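Local coordinates for protein heat-inducible transcription repressor HrcA (Thermotoga maritima, PDB 1STZ) that probably represses class I heat shock genes, the grpE-dnaK-dnaJ and groELS operons, as a DNA-binding negative regulator of transcription, at residues Asn183-Leu195 with Ile208-Ile220. Numbering follows the deposited sequence.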
loop_
_atom_site.group_PDB
_atom_site.type_symbol
_atom_site.label_atom_id
_atom_site.label_comp_id
_atom_site.label_asym_id
_atom_site.label_seq_id
_atom_site.Cartn_x
_atom_site.Cartn_y
_atom_site.Cartn_z
ATOM N N ASN A 183 -20.767 -20.751 -32.821
ATOM C CA ASN A 183 -20.958 -19.373 -33.271
ATOM C C ASN A 183 -21.242 -18.489 -32.061
ATOM O O ASN A 183 -22.352 -18.486 -31.522
ATOM C CB ASN A 183 -22.082 -19.278 -34.309
ATOM C CG ASN A 183 -22.032 -17.980 -35.106
ATOM O OD1 ASN A 183 -21.934 -16.884 -34.536
ATOM N ND2 ASN A 183 -22.099 -18.095 -36.422
ATOM N N TRP A 184 -20.217 -17.764 -31.616
ATOM C CA TRP A 184 -20.270 -17.078 -30.333
ATOM C C TRP A 184 -21.100 -15.799 -30.394
ATOM O O TRP A 184 -21.781 -15.462 -29.437
ATOM C CB TRP A 184 -18.849 -16.809 -29.807
ATOM C CG TRP A 184 -18.053 -18.072 -29.649
ATOM C CD1 TRP A 184 -16.914 -18.416 -30.316
ATOM C CD2 TRP A 184 -18.363 -19.180 -28.793
ATOM N NE1 TRP A 184 -16.495 -19.667 -29.929
ATOM C CE2 TRP A 184 -17.362 -20.154 -28.986
ATOM C CE3 TRP A 184 -19.386 -19.448 -27.874
ATOM C CZ2 TRP A 184 -17.356 -21.369 -28.308
ATOM C CZ3 TRP A 184 -19.372 -20.652 -27.186
ATOM C CH2 TRP A 184 -18.364 -21.596 -27.409
ATOM N N GLU A 185 -21.053 -15.096 -31.519
ATOM C CA GLU A 185 -21.852 -13.876 -31.689
ATOM C C GLU A 185 -23.362 -14.150 -31.574
ATOM O O GLU A 185 -24.107 -13.356 -30.995
ATOM C CB GLU A 185 -21.555 -13.218 -33.043
ATOM C CG GLU A 185 -21.777 -11.712 -33.028
ATOM C CD GLU A 185 -21.345 -11.030 -34.309
ATOM O OE1 GLU A 185 -21.511 -11.620 -35.394
ATOM O OE2 GLU A 185 -20.827 -9.898 -34.218
ATOM N N GLU A 186 -23.792 -15.278 -32.135
ATOM C CA GLU A 186 -25.194 -15.673 -32.116
ATOM C C GLU A 186 -25.591 -16.179 -30.737
ATOM O O GLU A 186 -26.690 -15.894 -30.267
ATOM C CB GLU A 186 -25.476 -16.753 -33.166
ATOM C CG GLU A 186 -25.465 -16.237 -34.599
ATOM C CD GLU A 186 -25.858 -17.291 -35.624
ATOM O OE1 GLU A 186 -25.725 -17.019 -36.841
ATOM O OE2 GLU A 186 -26.295 -18.391 -35.220
ATOM N N ILE A 187 -24.704 -16.933 -30.093
ATOM C CA ILE A 187 -24.984 -17.425 -28.746
ATOM C C ILE A 187 -25.096 -16.263 -27.760
ATOM O O ILE A 187 -25.882 -16.314 -26.827
ATOM C CB ILE A 187 -23.943 -18.488 -28.310
ATOM C CG1 ILE A 187 -24.206 -19.791 -29.077
ATOM C CG2 ILE A 187 -24.033 -18.770 -26.816
ATOM C CD1 ILE A 187 -23.133 -20.835 -28.923
ATOM N N GLU A 188 -24.338 -15.201 -27.996
ATOM C CA GLU A 188 -24.381 -14.024 -27.140
ATOM C C GLU A 188 -25.707 -13.321 -27.328
ATOM O O GLU A 188 -26.270 -12.790 -26.380
ATOM C CB GLU A 188 -23.242 -13.073 -27.494
ATOM C CG GLU A 188 -23.134 -11.829 -26.629
ATOM C CD GLU A 188 -21.947 -10.976 -27.050
ATOM O OE1 GLU A 188 -21.864 -10.637 -28.241
ATOM O OE2 GLU A 188 -21.081 -10.669 -26.206
ATOM N N ARG A 189 -26.193 -13.300 -28.568
ATOM C CA ARG A 189 -27.501 -12.737 -28.835
ATOM C C ARG A 189 -28.550 -13.504 -28.057
ATOM O O ARG A 189 -29.352 -12.903 -27.356
ATOM C CB ARG A 189 -27.829 -12.751 -30.320
ATOM C CG ARG A 189 -27.152 -11.651 -31.094
ATOM C CD ARG A 189 -27.252 -11.860 -32.580
ATOM N NE ARG A 189 -26.442 -10.910 -33.326
ATOM C CZ ARG A 189 -25.847 -11.170 -34.481
ATOM N NH1 ARG A 189 -25.967 -12.357 -35.073
ATOM N NH2 ARG A 189 -25.129 -10.226 -35.065
ATOM N N GLN A 190 -28.523 -14.829 -28.180
ATOM C CA GLN A 190 -29.444 -15.708 -27.455
ATOM C C GLN A 190 -29.421 -15.418 -25.963
ATOM O O GLN A 190 -30.473 -15.248 -25.351
ATOM C CB GLN A 190 -29.096 -17.179 -27.696
ATOM C CG GLN A 190 -30.134 -18.145 -27.161
ATOM C CD GLN A 190 -29.819 -19.597 -27.468
ATOM O OE1 GLN A 190 -28.689 -20.052 -27.280
ATOM N NE2 GLN A 190 -30.823 -20.334 -27.911
ATOM N N LEU A 191 -28.223 -15.359 -25.384
ATOM C CA LEU A 191 -28.074 -15.102 -23.956
ATOM C C LEU A 191 -28.682 -13.747 -23.556
ATOM O O LEU A 191 -29.353 -13.644 -22.532
ATOM C CB LEU A 191 -26.590 -15.155 -23.545
ATOM C CG LEU A 191 -25.918 -16.533 -23.617
ATOM C CD1 LEU A 191 -24.409 -16.400 -23.462
ATOM C CD2 LEU A 191 -26.475 -17.445 -22.558
ATOM N N ASN A 192 -28.465 -12.723 -24.378
ATOM C CA ASN A 192 -29.004 -11.389 -24.106
ATOM C C ASN A 192 -30.538 -11.303 -24.204
ATOM O O ASN A 192 -31.170 -10.601 -23.418
ATOM C CB ASN A 192 -28.335 -10.337 -25.000
ATOM C CG ASN A 192 -27.055 -9.800 -24.386
ATOM O OD1 ASN A 192 -27.100 -9.105 -23.378
ATOM N ND2 ASN A 192 -25.908 -10.154 -24.965
ATOM N N PHE A 193 -31.128 -12.035 -25.143
ATOM C CA PHE A 193 -32.584 -12.123 -25.253
ATOM C C PHE A 193 -33.184 -12.724 -23.999
ATOM O O PHE A 193 -34.199 -12.246 -23.513
ATOM C CB PHE A 193 -32.995 -13.000 -26.439
ATOM C CG PHE A 193 -32.644 -12.429 -27.781
ATOM C CD1 PHE A 193 -32.620 -13.254 -28.905
ATOM C CD2 PHE A 193 -32.338 -11.072 -27.937
ATOM C CE1 PHE A 193 -32.299 -12.742 -30.145
ATOM C CE2 PHE A 193 -32.025 -10.558 -29.187
ATOM C CZ PHE A 193 -32.010 -11.390 -30.287
ATOM N N LEU A 194 -32.536 -13.767 -23.483
ATOM C CA LEU A 194 -33.027 -14.532 -22.334
ATOM C C LEU A 194 -32.801 -13.863 -20.994
ATOM O O LEU A 194 -33.596 -14.037 -20.070
ATOM C CB LEU A 194 -32.336 -15.894 -22.293
ATOM C CG LEU A 194 -32.663 -16.842 -23.443
ATOM C CD1 LEU A 194 -31.736 -18.046 -23.416
ATOM C CD2 LEU A 194 -34.129 -17.283 -23.380
ATOM N N LEU A 195 -31.708 -13.117 -20.875
ATOM C CA LEU A 195 -31.215 -12.684 -19.577
ATOM C C LEU A 195 -31.282 -11.195 -19.308
ATOM O O LEU A 195 -31.330 -10.785 -18.155
ATOM C CB LEU A 195 -29.772 -13.149 -19.410
ATOM C CG LEU A 195 -29.592 -14.656 -19.272
ATOM C CD1 LEU A 195 -28.132 -14.962 -19.166
ATOM C CD2 LEU A 195 -30.333 -15.182 -18.053
ATOM N N ILE A 208 -35.678 -18.951 -15.186
ATOM C CA ILE A 208 -35.325 -18.919 -16.603
ATOM C C ILE A 208 -35.092 -20.343 -17.107
ATOM O O ILE A 208 -33.953 -20.770 -17.324
ATOM C CB ILE A 208 -34.104 -18.003 -16.834
ATOM C CG1 ILE A 208 -34.343 -16.664 -16.127
ATOM C CG2 ILE A 208 -33.876 -17.793 -18.334
ATOM C CD1 ILE A 208 -33.421 -15.603 -16.494
ATOM N N GLU A 209 -36.201 -21.058 -17.295
ATOM C CA GLU A 209 -36.201 -22.485 -17.634
ATOM C C GLU A 209 -35.437 -22.782 -18.933
ATOM O O GLU A 209 -34.825 -23.843 -19.067
ATOM C CB GLU A 209 -37.652 -23.024 -17.721
ATOM C CG GLU A 209 -38.460 -22.905 -16.422
ATOM C CD GLU A 209 -39.696 -23.809 -16.362
ATOM O OE1 GLU A 209 -40.338 -23.883 -15.285
ATOM O OE2 GLU A 209 -40.040 -24.452 -17.375
ATOM N N SER A 210 -35.450 -21.840 -19.873
ATOM C CA SER A 210 -34.779 -22.029 -21.161
ATOM C C SER A 210 -33.245 -22.129 -21.091
ATOM O O SER A 210 -32.616 -22.473 -22.087
ATOM C CB SER A 210 -35.179 -20.913 -22.130
ATOM O OG SER A 210 -34.909 -19.648 -21.561
ATOM N N LEU A 211 -32.635 -21.832 -19.940
ATOM C CA LEU A 211 -31.179 -21.984 -19.798
ATOM C C LEU A 211 -30.673 -23.448 -19.807
ATOM O O LEU A 211 -29.484 -23.685 -20.028
ATOM C CB LEU A 211 -30.663 -21.252 -18.550
ATOM C CG LEU A 211 -30.543 -19.724 -18.620
ATOM C CD1 LEU A 211 -29.865 -19.198 -17.369
ATOM C CD2 LEU A 211 -29.796 -19.256 -19.859
ATOM N N LYS A 212 -31.557 -24.426 -19.593
ATOM C CA LYS A 212 -31.146 -25.839 -19.578
ATOM C C LYS A 212 -31.280 -26.540 -20.944
ATOM O O LYS A 212 -31.040 -27.743 -21.048
ATOM C CB LYS A 212 -31.913 -26.607 -18.491
ATOM C CG LYS A 212 -31.317 -26.450 -17.102
ATOM C CD LYS A 212 -31.853 -27.476 -16.104
ATOM C CE LYS A 212 -31.026 -27.481 -14.804
ATOM N NZ LYS A 212 -30.862 -26.132 -14.168
ATOM N N GLY A 213 -31.613 -25.779 -21.988
ATOM C CA GLY A 213 -31.863 -26.326 -23.315
ATOM C C GLY A 213 -30.640 -26.784 -24.097
ATOM O O GLY A 213 -30.780 -27.466 -25.108
ATOM N N SER A 214 -29.449 -26.392 -23.649
ATOM C CA SER A 214 -28.190 -26.869 -24.239
ATOM C C SER A 214 -27.072 -26.932 -23.184
ATOM O O SER A 214 -27.225 -26.433 -22.071
ATOM C CB SER A 214 -27.761 -25.966 -25.400
ATOM O OG SER A 214 -27.145 -24.784 -24.907
ATOM N N GLY A 215 -25.952 -27.552 -23.553
ATOM C CA GLY A 215 -24.853 -27.772 -22.628
ATOM C C GLY A 215 -24.118 -26.498 -22.260
ATOM O O GLY A 215 -23.724 -26.325 -21.114
ATOM N N PHE A 216 -23.926 -25.617 -23.239
ATOM C CA PHE A 216 -23.258 -24.343 -23.002
ATOM C C PHE A 216 -24.130 -23.410 -22.167
ATOM O O PHE A 216 -23.627 -22.704 -21.302
ATOM C CB PHE A 216 -22.867 -23.659 -24.316
ATOM C CG PHE A 216 -21.996 -22.446 -24.117
ATOM C CD1 PHE A 216 -20.636 -22.586 -23.889
ATOM C CD2 PHE A 216 -22.542 -21.177 -24.125
ATOM C CE1 PHE A 216 -19.836 -21.484 -23.690
ATOM C CE2 PHE A 216 -21.748 -20.067 -23.916
ATOM C CZ PHE A 216 -20.393 -20.218 -23.693
ATOM N N LEU A 217 -25.432 -23.422 -22.432
ATOM C CA LEU A 217 -26.388 -22.606 -21.692
ATOM C C LEU A 217 -26.474 -23.045 -20.226
ATOM O O LEU A 217 -26.691 -22.220 -19.336
ATOM C CB LEU A 217 -27.767 -22.653 -22.365
ATOM C CG LEU A 217 -28.030 -21.635 -23.484
ATOM C CD1 LEU A 217 -28.456 -20.297 -22.889
ATOM C CD2 LEU A 217 -26.814 -21.411 -24.368
ATOM N N ARG A 218 -26.280 -24.338 -19.983
ATOM C CA ARG A 218 -26.225 -24.889 -18.624
ATOM C C ARG A 218 -24.977 -24.396 -17.895
ATOM O O ARG A 218 -25.001 -24.167 -16.688
ATOM C CB ARG A 218 -26.200 -26.421 -18.677
ATOM C CG ARG A 218 -27.115 -27.132 -17.679
ATOM C CD ARG A 218 -27.301 -28.631 -17.988
ATOM N NE ARG A 218 -27.614 -28.837 -19.400
ATOM C CZ ARG A 218 -27.354 -29.941 -20.099
ATOM N NH1 ARG A 218 -26.781 -31.002 -19.534
ATOM N NH2 ARG A 218 -27.680 -29.986 -21.386
ATOM N N LEU A 219 -23.883 -24.267 -18.638
ATOM C CA LEU A 219 -22.637 -23.734 -18.097
ATOM C C LEU A 219 -22.869 -22.312 -17.622
ATOM O O LEU A 219 -22.507 -21.967 -16.498
ATOM C CB LEU A 219 -21.529 -23.752 -19.163
ATOM C CG LEU A 219 -20.057 -23.932 -18.752
ATOM C CD1 LEU A 219 -19.117 -23.335 -19.808
ATOM C CD2 LEU A 219 -19.736 -23.369 -17.384
ATOM N N ILE A 220 -23.491 -21.500 -18.474
ATOM C CA ILE A 220 -23.766 -20.097 -18.144
ATOM C C ILE A 220 -24.640 -19.970 -16.898
ATOM O O ILE A 220 -24.385 -19.110 -16.060
ATOM C CB ILE A 220 -24.382 -19.326 -19.366
ATOM C CG1 ILE A 220 -23.298 -18.540 -20.105
ATOM C CG2 ILE A 220 -25.480 -18.347 -18.929
ATOM C CD1 ILE A 220 -22.237 -19.397 -20.739
HETATM O O HOH W 1 -26.886 -22.497 -27.211
#
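Leu191 and Leu217 mark the nearest backbone approach of helix 184-195 to helix 215-220, which continues beyond Ile220; their CA atoms lie 8.0 Å apart. The axes come no closer than 11.9 Å and cross at -54°, a separation wide enough for the contact to be carried by side chains. Toward the C-terminal end of the first helix, its partner becomes the 3-10 segment that begins at Glu209, together with Ile208 just before it.

At the centre, Leu191 and Leu217 pass antiparallel, and Leu191 CD2 meets Leu217 CD1 at a tight 3.5 Å. Leu194 CD1 touches the same Leu217 methyl, while Leu194 CD2 lies against Ser210 OG. Leu195 CD2 presses just as closely on Ile208 CD1. Helix 184-195 thus packs on helix 215-224 through Leu217 and on the Ile208-Leu211 turn through Leu194 and Leu195. Both belong to a small alpha/beta lobe inserted between two adjacent strands, 134-138 and 231-234, of the five-stranded sheet; the contact's centre is about 37 Å from that of the chain. Leu152 of strand 149-154 touches Ile187, Leu191 and Phe216, so the lobe's three-stranded antiparallel sheet helps to complete the core.

Phe216 CG, anti to the backbone N (chi1 -171°), carries the ring toward Trp184 and Ile187. Trp184 CZ3 sits over one ring face, nearer its margin than its middle, 3.6 Å from Phe216 CE1. The ring planes are inclined at 53°, and Ile187 CG2 approaches the phenyl obliquely. An alanine at Phe216 is likely to open a gap beside Trp184 and Ile187, depriving the indole of its aromatic neighbour. Near Leu217, a water donates to Gln190 OE1 (3.0 Å) and also hydrogen-bonds Ser214 OG, the N-cap oxygen that weakly accepts from Leu217 N.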